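Putative poly(3-hydroxybutyrate) depolymerase LpqC (Bordetella parapertussis 12822, PDB 3D0K) is an alpha/beta-hydrolase-type enzyme that probably cleaves ester bonds, with poly(3-hydroxybutyrate) or a related polyester or ester as its putative substrate. Local coordinates at residues 281-284 with 288-291; 55-60 with 72-77; 142-147 with 152-157; 236-241 with 263-268. All coordinates share one frame; numbering follows the deposited sequence.

Interaction 1 of 4, residues 281-284 with 288-291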
loop_
_atom_site.group_PDB
_atom_site.type_symbol
_atom_site.label_atom_id
_atom_site.label_comp_id
_atom_site.label_asym_id
_atom_site.label_seq_id
_atom_site.Cartn_x
_atom_site.Cartn_y
_atom_site.Cartn_z
ATOM N N ALA A 281 10.438 -7.847 -1.163
ATOM C CA ALA A 281 10.474 -8.933 -2.138
ATOM C C ALA A 281 11.237 -10.102 -1.569
ATOM O O ALA A 281 10.835 -11.246 -1.771
ATOM C CB ALA A 281 11.112 -8.470 -3.402
ATOM N N SER A 282 12.352 -9.811 -0.885
ATOM C CA SER A 282 13.137 -10.863 -0.250
ATOM C C SER A 282 12.336 -11.580 0.852
ATOM O O SER A 282 12.368 -12.792 0.958
ATOM C CB SER A 282 14.444 -10.282 0.353
ATOM O OG SER A 282 15.233 -11.330 0.933
ATOM N N LEU A 283 11.625 -10.821 1.676
ATOM C CA LEU A 283 10.894 -11.394 2.770
ATOM C C LEU A 283 9.740 -12.264 2.240
ATOM O O LEU A 283 9.513 -13.369 2.741
ATOM C CB LEU A 283 10.360 -10.279 3.686
ATOM C CG LEU A 283 11.388 -9.641 4.590
ATOM C CD1 LEU A 283 10.796 -8.291 5.090
ATOM C CD2 LEU A 283 11.833 -10.636 5.737
ATOM N N TRP A 284 9.056 -11.779 1.197
ATOM C CA TRP A 284 7.889 -12.444 0.640
ATOM C C TRP A 284 8.258 -13.619 -0.241
ATOM O O TRP A 284 7.591 -14.654 -0.231
ATOM C CB TRP A 284 7.102 -11.455 -0.239
ATOM C CG TRP A 284 6.180 -10.555 0.502
ATOM C CD1 TRP A 284 5.723 -10.705 1.797
ATOM C CD2 TRP A 284 5.547 -9.397 -0.022
ATOM N NE1 TRP A 284 4.851 -9.678 2.103
ATOM C CE2 TRP A 284 4.716 -8.868 1.001
ATOM C CE3 TRP A 284 5.582 -8.745 -1.282
ATOM C CZ2 TRP A 284 3.891 -7.742 0.792
ATOM C CZ3 TRP A 284 4.806 -7.573 -1.451
ATOM C CH2 TRP A 284 3.964 -7.106 -0.434
ATOM N N ARG A 288 13.211 -14.519 3.557
ATOM C CA ARG A 288 14.368 -14.176 4.352
ATOM C C ARG A 288 14.631 -12.681 4.321
ATOM O O ARG A 288 14.274 -11.982 3.376
ATOM C CB ARG A 288 15.570 -14.932 3.819
ATOM C CG ARG A 288 16.049 -14.478 2.457
ATOM C CD ARG A 288 17.029 -15.480 1.905
ATOM N NE ARG A 288 18.295 -15.375 2.605
ATOM C CZ ARG A 288 19.268 -14.546 2.264
ATOM N NH1 ARG A 288 20.387 -14.510 2.975
ATOM N NH2 ARG A 288 19.133 -13.746 1.214
HETATM N N MSE A 289 15.275 -12.204 5.367
HETATM C CA MSE A 289 15.846 -10.893 5.351
HETATM C C MSE A 289 17.198 -10.957 4.613
HETATM O O MSE A 289 18.007 -11.902 4.836
HETATM C CB MSE A 289 15.964 -10.395 6.797
HETATM C CG MSE A 289 16.626 -9.072 6.993
HETATM SE SE MSE A 289 15.386 -7.580 6.564
HETATM C CE MSE A 289 13.819 -8.272 7.356
ATOM N N PRO A 290 17.466 -10.001 3.702
ATOM C CA PRO A 290 18.822 -9.995 3.107
ATOM C C PRO A 290 19.905 -9.915 4.192
ATOM O O PRO A 290 19.665 -9.372 5.282
ATOM C CB PRO A 290 18.829 -8.716 2.256
ATOM C CG PRO A 290 17.418 -8.482 1.930
ATOM C CD PRO A 290 16.637 -8.917 3.157
ATOM N N ASP A 291 21.091 -10.446 3.914
ATOM C CA ASP A 291 22.135 -10.389 4.928
ATOM C C ASP A 291 22.789 -8.981 5.017
ATOM O O ASP A 291 22.519 -8.108 4.180
ATOM C CB ASP A 291 23.135 -11.550 4.755
ATOM C CG ASP A 291 23.971 -11.452 3.490
ATOM O OD1 ASP A 291 24.437 -12.527 3.013
ATOM O OD2 ASP A 291 24.191 -10.325 2.974
HETATM O O HOH W 1 17.055 -12.832 -0.384
#
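S282 turns its hydroxyl opposite its own backbone N (chi1 -178°), which carries OG off the helix flank toward the carbonyl of R288. R288 takes the less common first torsion, with CG between its backbone N and carbonyl carbon (chi1 69°), and a later bend at chi3 (-73°) swings the guanidinium back toward the serine, letting NH2 and S282 OG share a water. The result is a two-way link between helix end and following loop. The amide N of R288 donates to the carbonyl O of S282 at 3.2 Å in a nearly straight bond, while OG of S282 donates to O of R288 at 2.7 Å, reaching that oxygen from above the carbonyl plane. One serine thus serves both backbone polar groups of R288. A water donates to S282 OG at 2.7 Å and accepts from R288 NH2 at 2.8 Å, lying in the guanidinium plane at its edge, so OG both gives and receives. CD of P290 lies 3.6 Å from S282 OG, with its ring against the serine CB. Next along the helix, L283 and selenomethionine M289 run side by side; CD2 of L283 and CE of M289 are 3.5 Å apart, tighter than usual for two carbons. These bonds fasten the chain as it leaves helix 273-286, whose last turns include a wider pi-type turn, and heads for helix 292-298, which D291 caps through the N of E294. L283 and M289 both rest on Q264 of the edge strand 262-266, while W284 lies against A168 and T170 of strand 168-172.

Interaction 2 of 4, residues 55-60 with 72-77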
loop_
_atom_site.group_PDB
_atom_site.type_symbol
_atom_site.label_atom_id
_atom_site.label_comp_id
_atom_site.label_asym_id
_atom_site.label_seq_id
_atom_site.Cartn_x
_atom_site.Cartn_y
_atom_site.Cartn_z
ATOM N N PRO A 55 2.080 -14.963 -8.684
ATOM C CA PRO A 55 1.609 -13.815 -7.897
ATOM C C PRO A 55 1.493 -12.441 -8.645
ATOM O O PRO A 55 2.207 -12.166 -9.629
ATOM C CB PRO A 55 2.683 -13.695 -6.800
ATOM C CG PRO A 55 3.222 -15.101 -6.660
ATOM C CD PRO A 55 3.285 -15.577 -8.103
ATOM N N VAL A 56 0.606 -11.583 -8.133
ATOM C CA VAL A 56 0.481 -10.201 -8.601
ATOM C C VAL A 56 0.888 -9.350 -7.444
ATOM O O VAL A 56 0.441 -9.603 -6.348
ATOM C CB VAL A 56 -0.961 -9.875 -8.931
ATOM C CG1 VAL A 56 -1.115 -8.357 -9.278
ATOM C CG2 VAL A 56 -1.415 -10.843 -10.069
ATOM N N VAL A 57 1.812 -8.426 -7.669
ATOM C CA VAL A 57 2.203 -7.494 -6.608
ATOM C C VAL A 57 1.677 -6.090 -6.948
ATOM O O VAL A 57 1.977 -5.542 -7.986
ATOM C CB VAL A 57 3.735 -7.482 -6.420
ATOM C CG1 VAL A 57 4.053 -6.532 -5.244
ATOM C CG2 VAL A 57 4.247 -8.960 -6.197
ATOM N N VAL A 58 0.845 -5.526 -6.073
ATOM C CA VAL A 58 0.335 -4.153 -6.266
ATOM C C VAL A 58 1.357 -3.278 -5.494
ATOM O O VAL A 58 1.627 -3.542 -4.338
ATOM C CB VAL A 58 -1.068 -3.998 -5.725
ATOM C CG1 VAL A 58 -1.576 -2.553 -5.860
ATOM C CG2 VAL A 58 -2.072 -4.975 -6.480
ATOM N N VAL A 59 1.923 -2.275 -6.149
ATOM C CA VAL A 59 2.957 -1.432 -5.510
ATOM C C VAL A 59 2.452 -0.006 -5.439
ATOM O O VAL A 59 2.132 0.581 -6.488
ATOM C CB VAL A 59 4.267 -1.513 -6.336
ATOM C CG1 VAL A 59 5.279 -0.539 -5.834
ATOM C CG2 VAL A 59 4.818 -2.939 -6.332
ATOM N N GLN A 60 2.402 0.591 -4.243
ATOM C CA GLN A 60 1.961 1.990 -4.137
ATOM C C GLN A 60 3.099 2.980 -3.863
ATOM O O GLN A 60 3.803 2.813 -2.885
ATOM C CB GLN A 60 0.890 2.155 -3.089
ATOM C CG GLN A 60 -0.419 1.405 -3.415
ATOM C CD GLN A 60 -1.091 1.984 -4.663
ATOM O OE1 GLN A 60 -0.892 3.184 -5.013
ATOM N NE2 GLN A 60 -1.896 1.171 -5.323
ATOM N N ASP A 72 9.623 0.097 -11.615
ATOM C CA ASP A 72 11.022 -0.258 -12.013
ATOM C C ASP A 72 11.773 -0.934 -10.862
ATOM O O ASP A 72 12.584 -1.862 -11.087
ATOM C CB ASP A 72 11.803 0.986 -12.440
ATOM C CG ASP A 72 11.405 1.508 -13.844
ATOM O OD1 ASP A 72 10.611 0.877 -14.553
ATOM O OD2 ASP A 72 11.902 2.586 -14.221
ATOM N N PHE A 73 11.552 -0.453 -9.633
ATOM C CA PHE A 73 12.249 -1.040 -8.463
ATOM C C PHE A 73 11.965 -2.527 -8.313
ATOM O O PHE A 73 12.813 -3.262 -7.800
ATOM C CB PHE A 73 11.792 -0.402 -7.145
ATOM C CG PHE A 73 12.046 1.059 -7.047
ATOM C CD1 PHE A 73 13.015 1.682 -7.823
ATOM C CD2 PHE A 73 11.282 1.828 -6.141
ATOM C CE1 PHE A 73 13.251 3.092 -7.712
ATOM C CE2 PHE A 73 11.505 3.226 -6.001
ATOM C CZ PHE A 73 12.486 3.853 -6.812
ATOM N N TRP A 74 10.769 -2.965 -8.736
ATOM C CA TRP A 74 10.336 -4.354 -8.613
ATOM C C TRP A 74 10.690 -5.279 -9.792
ATOM O O TRP A 74 10.413 -6.478 -9.729
ATOM C CB TRP A 74 8.831 -4.422 -8.346
ATOM C CG TRP A 74 8.496 -4.063 -6.911
ATOM C CD1 TRP A 74 8.432 -2.787 -6.345
ATOM C CD2 TRP A 74 8.270 -4.986 -5.866
ATOM N NE1 TRP A 74 8.110 -2.887 -4.987
ATOM C CE2 TRP A 74 8.020 -4.228 -4.674
ATOM C CE3 TRP A 74 8.192 -6.401 -5.814
ATOM C CZ2 TRP A 74 7.722 -4.846 -3.451
ATOM C CZ3 TRP A 74 7.900 -7.012 -4.591
ATOM C CH2 TRP A 74 7.670 -6.223 -3.424
ATOM N N ILE A 75 11.265 -4.731 -10.861
ATOM C CA ILE A 75 11.659 -5.557 -12.016
ATOM C C ILE A 75 12.578 -6.773 -11.697
ATOM O O ILE A 75 12.282 -7.912 -12.105
ATOM C CB ILE A 75 12.170 -4.705 -13.196
ATOM C CG1 ILE A 75 10.970 -3.923 -13.826
ATOM C CG2 ILE A 75 12.857 -5.609 -14.278
ATOM C CD1 ILE A 75 11.453 -2.830 -14.839
ATOM N N PRO A 76 13.693 -6.555 -10.991
ATOM C CA PRO A 76 14.539 -7.723 -10.742
ATOM C C PRO A 76 13.836 -8.853 -9.975
ATOM O O PRO A 76 13.976 -10.018 -10.348
ATOM C CB PRO A 76 15.721 -7.133 -9.948
ATOM C CG PRO A 76 15.712 -5.646 -10.347
ATOM C CD PRO A 76 14.271 -5.314 -10.414
ATOM N N ALA A 77 13.055 -8.510 -8.950
ATOM C CA ALA A 77 12.261 -9.520 -8.230
ATOM C C ALA A 77 11.201 -10.179 -9.167
ATOM O O ALA A 77 10.959 -11.389 -9.071
ATOM C CB ALA A 77 11.592 -8.888 -6.950
#
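V59 and V57 lie over one face of the W74 indole, two CH-pi contacts that fasten strand 56-60 of an alpha/beta-hydrolase-type sheet to the helical layer beside it. CG2 of V59 stands 3.6 Å from the centroid of the five-membered ring, only 13° off its normal. CG1 of V57 sits 4.1 Å from the centroid of the six-membered ring, again nearly straight above it. Each valine therefore takes one half of the bicycle, and the two residues, two positions apart on the same side of the strand, match the length of the indole. The valines share a rotamer but present different methyls: CG2 of V59, opposite the carbonyl carbon, meets the pyrrole half, whereas CG1 of V57, opposite the backbone N, meets the benzene half. W74 lies between helix 67-73 and helix 75-81. No hydrogen bond crosses between the two segments, and all three touching residues are buried, so the hold is purely apolar and aromatic. Further out, the indole is boxed in by several elements. F145 of the neighbouring strand 142-147 meets it edge-to-face, I85 of strand 84-89 touches both V57 and W74, and S277 and A281 of helix 273-286 pack against the tryptophan. The backbone of V57 is hydrogen-bonded to L84 and V86, which holds it beside strand 84-89 and helps to place its methyls. Within the turn the amide N of I75 is hydrogen-bonded to the carbonyl O of D72 at 3.2 Å. Both methyls of V59 come near the pyrrole nitrogen, CG2 over the face and CG1 3.8 Å from W74 NE1.

Interaction 3 of 4, residues 142-147 with 152-157. With SO4 (sulfate ion), chain E.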
loop_
_atom_site.group_PDB
_atom_site.type_symbol
_atom_site.label_atom_id
_atom_site.label_comp_id
_atom_site.label_asym_id
_atom_site.label_seq_id
_atom_site.Cartn_x
_atom_site.Cartn_y
_atom_site.Cartn_z
ATOM N N VAL A 142 -2.341 -12.218 -4.146
ATOM C CA VAL A 142 -2.042 -10.859 -4.461
ATOM C C VAL A 142 -1.308 -10.282 -3.258
ATOM O O VAL A 142 -1.742 -10.433 -2.133
ATOM C CB VAL A 142 -3.333 -10.046 -4.725
ATOM C CG1 VAL A 142 -2.995 -8.589 -4.913
ATOM C CG2 VAL A 142 -4.135 -10.603 -5.911
ATOM N N TYR A 143 -0.215 -9.592 -3.526
ATOM C CA TYR A 143 0.601 -8.968 -2.501
ATOM C C TYR A 143 0.495 -7.439 -2.636
ATOM O O TYR A 143 0.521 -6.915 -3.749
ATOM C CB TYR A 143 2.035 -9.411 -2.729
ATOM C CG TYR A 143 2.292 -10.875 -2.479
ATOM C CD1 TYR A 143 1.912 -11.860 -3.428
ATOM C CD2 TYR A 143 2.936 -11.290 -1.287
ATOM C CE1 TYR A 143 2.189 -13.205 -3.184
ATOM C CE2 TYR A 143 3.234 -12.635 -1.032
ATOM C CZ TYR A 143 2.848 -13.580 -1.988
ATOM O OH TYR A 143 3.093 -14.900 -1.786
ATOM N N LEU A 144 0.256 -6.711 -1.532
ATOM C CA LEU A 144 0.063 -5.284 -1.619
ATOM C C LEU A 144 1.209 -4.627 -0.803
ATOM O O LEU A 144 1.397 -4.950 0.384
ATOM C CB LEU A 144 -1.280 -4.921 -1.001
ATOM C CG LEU A 144 -1.527 -3.417 -0.816
ATOM C CD1 LEU A 144 -1.478 -2.696 -2.205
ATOM C CD2 LEU A 144 -2.905 -3.178 -0.142
ATOM N N PHE A 145 1.980 -3.771 -1.463
ATOM C CA PHE A 145 3.126 -3.071 -0.842
ATOM C C PHE A 145 2.967 -1.574 -1.039
ATOM O O PHE A 145 2.529 -1.127 -2.106
ATOM C CB PHE A 145 4.411 -3.523 -1.505
ATOM C CG PHE A 145 5.620 -2.668 -1.142
ATOM C CD1 PHE A 145 6.329 -2.899 0.037
ATOM C CD2 PHE A 145 6.016 -1.644 -1.973
ATOM C CE1 PHE A 145 7.442 -2.157 0.352
ATOM C CE2 PHE A 145 7.113 -0.868 -1.674
ATOM C CZ PHE A 145 7.849 -1.127 -0.502
ATOM N N GLY A 146 3.337 -0.753 -0.040
ATOM C CA GLY A 146 3.294 0.670 -0.235
ATOM C C GLY A 146 4.467 1.243 0.559
ATOM O O GLY A 146 4.768 0.713 1.633
ATOM N N HIS A 147 5.132 2.260 0.029
ATOM C CA HIS A 147 6.188 2.935 0.782
ATOM C C HIS A 147 5.822 4.400 1.027
ATOM O O HIS A 147 5.336 5.094 0.107
ATOM C CB HIS A 147 7.518 2.829 0.004
ATOM C CG HIS A 147 8.683 3.529 0.683
ATOM N ND1 HIS A 147 9.366 3.006 1.769
ATOM C CD2 HIS A 147 9.296 4.690 0.390
ATOM C CE1 HIS A 147 10.349 3.836 2.123
ATOM N NE2 HIS A 147 10.286 4.888 1.328
ATOM N N GLN A 152 1.193 4.909 3.947
ATOM C CA GLN A 152 -0.049 5.535 4.521
ATOM C C GLN A 152 -1.308 4.984 3.798
ATOM O O GLN A 152 -2.253 4.545 4.441
ATOM C CB GLN A 152 -0.019 7.024 4.407
ATOM C CG GLN A 152 1.107 7.681 5.183
ATOM C CD GLN A 152 0.973 9.184 5.161
ATOM O OE1 GLN A 152 -0.127 9.687 5.199
ATOM N NE2 GLN A 152 2.105 9.906 5.141
ATOM N N PHE A 153 -1.287 5.000 2.465
ATOM C CA PHE A 153 -2.399 4.485 1.647
ATOM C C PHE A 153 -2.746 3.036 1.995
ATOM O O PHE A 153 -3.916 2.712 2.200
ATOM C CB PHE A 153 -1.960 4.627 0.180
ATOM C CG PHE A 153 -2.985 4.224 -0.862
ATOM C CD1 PHE A 153 -3.123 2.876 -1.250
ATOM C CD2 PHE A 153 -3.721 5.204 -1.538
ATOM C CE1 PHE A 153 -4.017 2.519 -2.236
ATOM C CE2 PHE A 153 -4.611 4.829 -2.578
ATOM C CZ PHE A 153 -4.728 3.501 -2.920
ATOM N N VAL A 154 -1.729 2.171 2.054
ATOM C CA VAL A 154 -1.963 0.753 2.273
ATOM C C VAL A 154 -2.610 0.444 3.638
ATOM O O VAL A 154 -3.573 -0.339 3.701
ATOM C CB VAL A 154 -0.658 -0.048 2.021
ATOM C CG1 VAL A 154 -0.703 -1.484 2.624
ATOM C CG2 VAL A 154 -0.327 -0.040 0.531
ATOM N N HIS A 155 -2.101 1.052 4.726
ATOM C CA HIS A 155 -2.690 0.725 6.056
ATOM C C HIS A 155 -4.087 1.310 6.228
ATOM O O HIS A 155 -4.922 0.721 6.909
ATOM C CB HIS A 155 -1.764 1.039 7.259
ATOM C CG HIS A 155 -1.681 2.488 7.635
ATOM N ND1 HIS A 155 -2.436 3.036 8.656
ATOM C CD2 HIS A 155 -0.846 3.470 7.217
ATOM C CE1 HIS A 155 -2.107 4.319 8.806
ATOM N NE2 HIS A 155 -1.176 4.613 7.915
ATOM N N ARG A 156 -4.352 2.406 5.526
ATOM C CA ARG A 156 -5.682 3.046 5.577
ATOM C C ARG A 156 -6.635 2.257 4.665
ATOM O O ARG A 156 -7.811 2.191 4.945
ATOM C CB ARG A 156 -5.614 4.493 5.139
ATOM C CG ARG A 156 -4.856 5.325 6.196
ATOM C CD ARG A 156 -4.812 6.802 5.890
ATOM N NE ARG A 156 -3.996 7.393 6.977
ATOM C CZ ARG A 156 -3.077 8.345 6.847
ATOM N NH1 ARG A 156 -2.845 8.925 5.674
ATOM N NH2 ARG A 156 -2.389 8.752 7.921
ATOM N N LEU A 157 -6.101 1.672 3.598
ATOM C CA LEU A 157 -6.858 0.756 2.759
ATOM C C LEU A 157 -7.313 -0.440 3.627
ATOM O O LEU A 157 -8.501 -0.839 3.634
ATOM C CB LEU A 157 -5.983 0.315 1.574
ATOM C CG LEU A 157 -6.592 -0.678 0.563
ATOM C CD1 LEU A 157 -5.888 -0.587 -0.777
ATOM C CD2 LEU A 157 -6.649 -2.175 1.033
HETATM S S SO4 E . 5.430 10.392 3.932
HETATM O O1 SO4 E . 4.667 9.162 4.151
HETATM O O2 SO4 E . 4.531 11.505 4.275
HETATM O O3 SO4 E . 6.614 10.534 4.730
HETATM O O4 SO4 E . 5.704 10.644 2.532
#
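Q152 uses both ends of its amide: NE2 donates to sulfate O1 at 2.8 Å, and OE1 accepts from R156 NH1 at 2.9 Å, in the carbonyl plane and on a lone pair. The bond from R156 ties the carboxamide to a side chain one helical turn on, and so helps to set which way NE2 faces; NE of R156 is in turn hydrogen-bonded to T178. R237 is hydrogen-bonded to the same sulfate, which probably came from the crystallisation liquor. On the inner side of helix 149-160 the contact is wholly apolar. V154 points at strand 142-147, its CG2 3.8 Å from CG of L144 and 3.8 Å from CA of G146. L144 meets both V154 and L157 tip to tip, with its CD2 4.0 Å from CD1 of L157. With no side chain at G146, V154 CG2 sits directly on its CA and the helix can come close to the strand, the short axes approaching to 7.2 Å at 134°. This is the first half of a beta-alpha-beta crossover that continues into strand 168-172, where V154 also touches V169. G146 opens a GxSxG sequence with the geometry of a nucleophile elbow, and S148 is probably the nucleophile of a serine-hydrolase triad. The chemistry is divided accordingly: a buried hydrocarbon seam seats the helix on the strand, while polar side chains turned away from the strand can bind an anion.

Interaction 4 of 4, residues 236-241 with 263-268. With SO4 (sulfate ion), chain E.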
loop_
_atom_site.group_PDB
_atom_site.type_symbol
_atom_site.label_atom_id
_atom_site.label_comp_id
_atom_site.label_asym_id
_atom_site.label_seq_id
_atom_site.Cartn_x
_atom_site.Cartn_y
_atom_site.Cartn_z
ATOM N N HIS A 236 10.151 10.871 14.171
ATOM C CA HIS A 236 10.602 10.374 12.880
ATOM C C HIS A 236 9.804 9.125 12.535
ATOM O O HIS A 236 9.075 8.602 13.382
ATOM C CB HIS A 236 12.137 10.124 12.827
ATOM C CG HIS A 236 12.681 9.340 13.993
ATOM N ND1 HIS A 236 12.242 8.070 14.304
ATOM C CD2 HIS A 236 13.607 9.661 14.935
ATOM C CE1 HIS A 236 12.867 7.644 15.392
ATOM N NE2 HIS A 236 13.691 8.594 15.802
ATOM N N ARG A 237 9.952 8.617 11.304
ATOM C CA ARG A 237 9.038 7.585 10.847
ATOM C C ARG A 237 9.285 6.303 11.620
ATOM O O ARG A 237 8.358 5.542 11.853
ATOM C CB ARG A 237 9.204 7.327 9.345
ATOM C CG ARG A 237 8.934 8.596 8.475
ATOM C CD ARG A 237 8.930 8.247 7.012
ATOM N NE ARG A 237 8.641 9.417 6.169
ATOM C CZ ARG A 237 9.524 10.369 5.850
ATOM N NH1 ARG A 237 9.136 11.364 5.049
ATOM N NH2 ARG A 237 10.784 10.307 6.287
ATOM N N TYR A 238 10.537 6.040 11.975
ATOM C CA TYR A 238 10.862 4.784 12.649
ATOM C C TYR A 238 10.142 4.759 14.028
ATOM O O TYR A 238 9.491 3.748 14.383
ATOM C CB TYR A 238 12.387 4.659 12.783
ATOM C CG TYR A 238 12.871 3.425 13.542
ATOM C CD1 TYR A 238 12.414 2.139 13.203
ATOM C CD2 TYR A 238 13.847 3.551 14.544
ATOM C CE1 TYR A 238 12.864 1.020 13.875
ATOM C CE2 TYR A 238 14.316 2.424 15.241
ATOM C CZ TYR A 238 13.823 1.165 14.893
ATOM O OH TYR A 238 14.288 0.052 15.589
ATOM N N ALA A 239 10.226 5.860 14.799
ATOM C CA ALA A 239 9.448 5.948 16.063
ATOM C C ALA A 239 7.949 5.764 15.826
ATOM O O ALA A 239 7.275 5.109 16.620
ATOM C CB ALA A 239 9.676 7.262 16.783
ATOM N N ARG A 240 7.426 6.376 14.758
ATOM C CA ARG A 240 6.001 6.305 14.515
ATOM C C ARG A 240 5.544 4.894 14.214
ATOM O O ARG A 240 4.409 4.505 14.589
ATOM C CB ARG A 240 5.585 7.247 13.385
ATOM C CG ARG A 240 5.890 8.656 13.747
ATOM C CD ARG A 240 5.465 9.690 12.692
ATOM N NE ARG A 240 5.919 11.007 13.147
ATOM C CZ ARG A 240 5.951 12.108 12.397
ATOM N NH1 ARG A 240 5.562 12.072 11.134
ATOM N NH2 ARG A 240 6.407 13.250 12.896
ATOM N N ALA A 241 6.389 4.141 13.508
ATOM C CA ALA A 241 6.108 2.728 13.195
ATOM C C ALA A 241 5.927 1.915 14.494
ATOM O O ALA A 241 4.959 1.174 14.665
ATOM C CB ALA A 241 7.257 2.127 12.327
ATOM N N LEU A 263 5.704 -6.239 13.321
ATOM C CA LEU A 263 6.651 -5.156 13.129
ATOM C C LEU A 263 8.005 -5.718 12.678
ATOM O O LEU A 263 8.663 -6.467 13.415
ATOM C CB LEU A 263 6.798 -4.329 14.418
ATOM C CG LEU A 263 7.830 -3.180 14.317
ATOM C CD1 LEU A 263 7.366 -2.084 13.317
ATOM C CD2 LEU A 263 8.167 -2.512 15.673
ATOM N N GLN A 264 8.432 -5.381 11.477
ATOM C CA GLN A 264 9.700 -5.922 10.985
ATOM C C GLN A 264 10.683 -4.784 10.793
ATOM O O GLN A 264 10.510 -3.964 9.907
ATOM C CB GLN A 264 9.457 -6.688 9.656
ATOM C CG GLN A 264 10.765 -7.125 8.996
ATOM C CD GLN A 264 11.486 -8.183 9.802
ATOM O OE1 GLN A 264 12.566 -7.942 10.390
ATOM N NE2 GLN A 264 10.909 -9.374 9.829
ATOM N N VAL A 265 11.688 -4.670 11.667
ATOM C CA VAL A 265 12.658 -3.613 11.527
ATOM C C VAL A 265 13.681 -4.024 10.485
ATOM O O VAL A 265 14.169 -5.149 10.508
ATOM C CB VAL A 265 13.360 -3.362 12.868
ATOM C CG1 VAL A 265 14.408 -2.246 12.734
ATOM C CG2 VAL A 265 12.278 -3.013 13.930
ATOM N N VAL A 266 14.017 -3.122 9.582
ATOM C CA VAL A 266 15.105 -3.347 8.626
ATOM C C VAL A 266 16.411 -2.638 9.086
ATOM O O VAL A 266 16.507 -1.414 9.056
ATOM C CB VAL A 266 14.697 -2.916 7.201
ATOM C CG1 VAL A 266 15.744 -3.360 6.181
ATOM C CG2 VAL A 266 13.358 -3.509 6.811
ATOM N N PRO A 267 17.436 -3.420 9.494
ATOM C CA PRO A 267 18.638 -2.767 9.990
ATOM C C PRO A 267 19.434 -2.085 8.865
ATOM O O PRO A 267 19.684 -2.687 7.790
ATOM C CB PRO A 267 19.440 -3.909 10.654
ATOM C CG PRO A 267 18.715 -5.199 10.364
ATOM C CD PRO A 267 17.535 -4.890 9.481
ATOM N N GLY A 268 19.784 -0.827 9.105
ATOM C CA GLY A 268 20.675 -0.071 8.218
ATOM C C GLY A 268 20.050 0.539 6.966
ATOM O O GLY A 268 20.766 1.044 6.121
HETATM S S SO4 E . 5.430 10.392 3.932
HETATM O O1 SO4 E . 4.667 9.162 4.151
HETATM O O2 SO4 E . 4.531 11.505 4.275
HETATM O O3 SO4 E . 6.614 10.534 4.730
HETATM O O4 SO4 E . 5.704 10.644 2.532
#
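Y238 and V265 bury the most surface here, followed by L263 and A241. The phenol of Y238 is carried toward the strand by a first torsion that sets CG opposite the backbone N (chi1 177°), so the far end of the ring, rather than its middle, reaches V265. CG1 of V265 lies 3.7 Å from Y238 OH and 3.8 Å from Y238 CE1, the two side chains crossing at about a right angle; CG2 follows slightly farther off. One turn along the helix, A241 faces L263, whose CD1 stands 4.3 Å from the alanine CB, a looser touch. Helix 237-255 thus rests on strand 262-266, the edge of the sheet within this chain, and A241 also touches A212 of the adjoining strand 209-213. The next residue before Y238 does something quite different: R237 stretches out from CG to NE and grips O3 of the sulfate with two donors, NE and NH1, each at 2.7 Å, the ion lying at the guanidinium edge. NH2 is paired with D216, the probable acid of the Ser-His-Asp triad, and R237 also touches H271, its presumed histidine. Consequently, the helix start joins two kinds of chemistry: weak dispersion contacts hold it to the edge strand, while an arginine shared between D216 and the bound anion probably offsets the negative charge of both.

In the fold
Interactions 2 and 3 are buried and lie on neighbouring strands, 56-60 and 142-147, of one sheet; backbone pairing joins them, V58 N to Y143 O at 2.7 Å being a probable hydrogen bond. Interactions 1 and 4 lie farther out and are only partly buried. Interaction 1 combines hydrogen bonds and a water with one apolar pair, whereas the crossings of 2, 3 and 4 are apolar or aromatic. Helix 273-286, which carries part of interaction 1, touches the other three: W74 in 2, Y143 and F145 in 3, Q264 in 4. Interactions 3 and 4 do not touch, their nearest atoms being about 7 Å apart, yet Q152 and R237 share the sulfate.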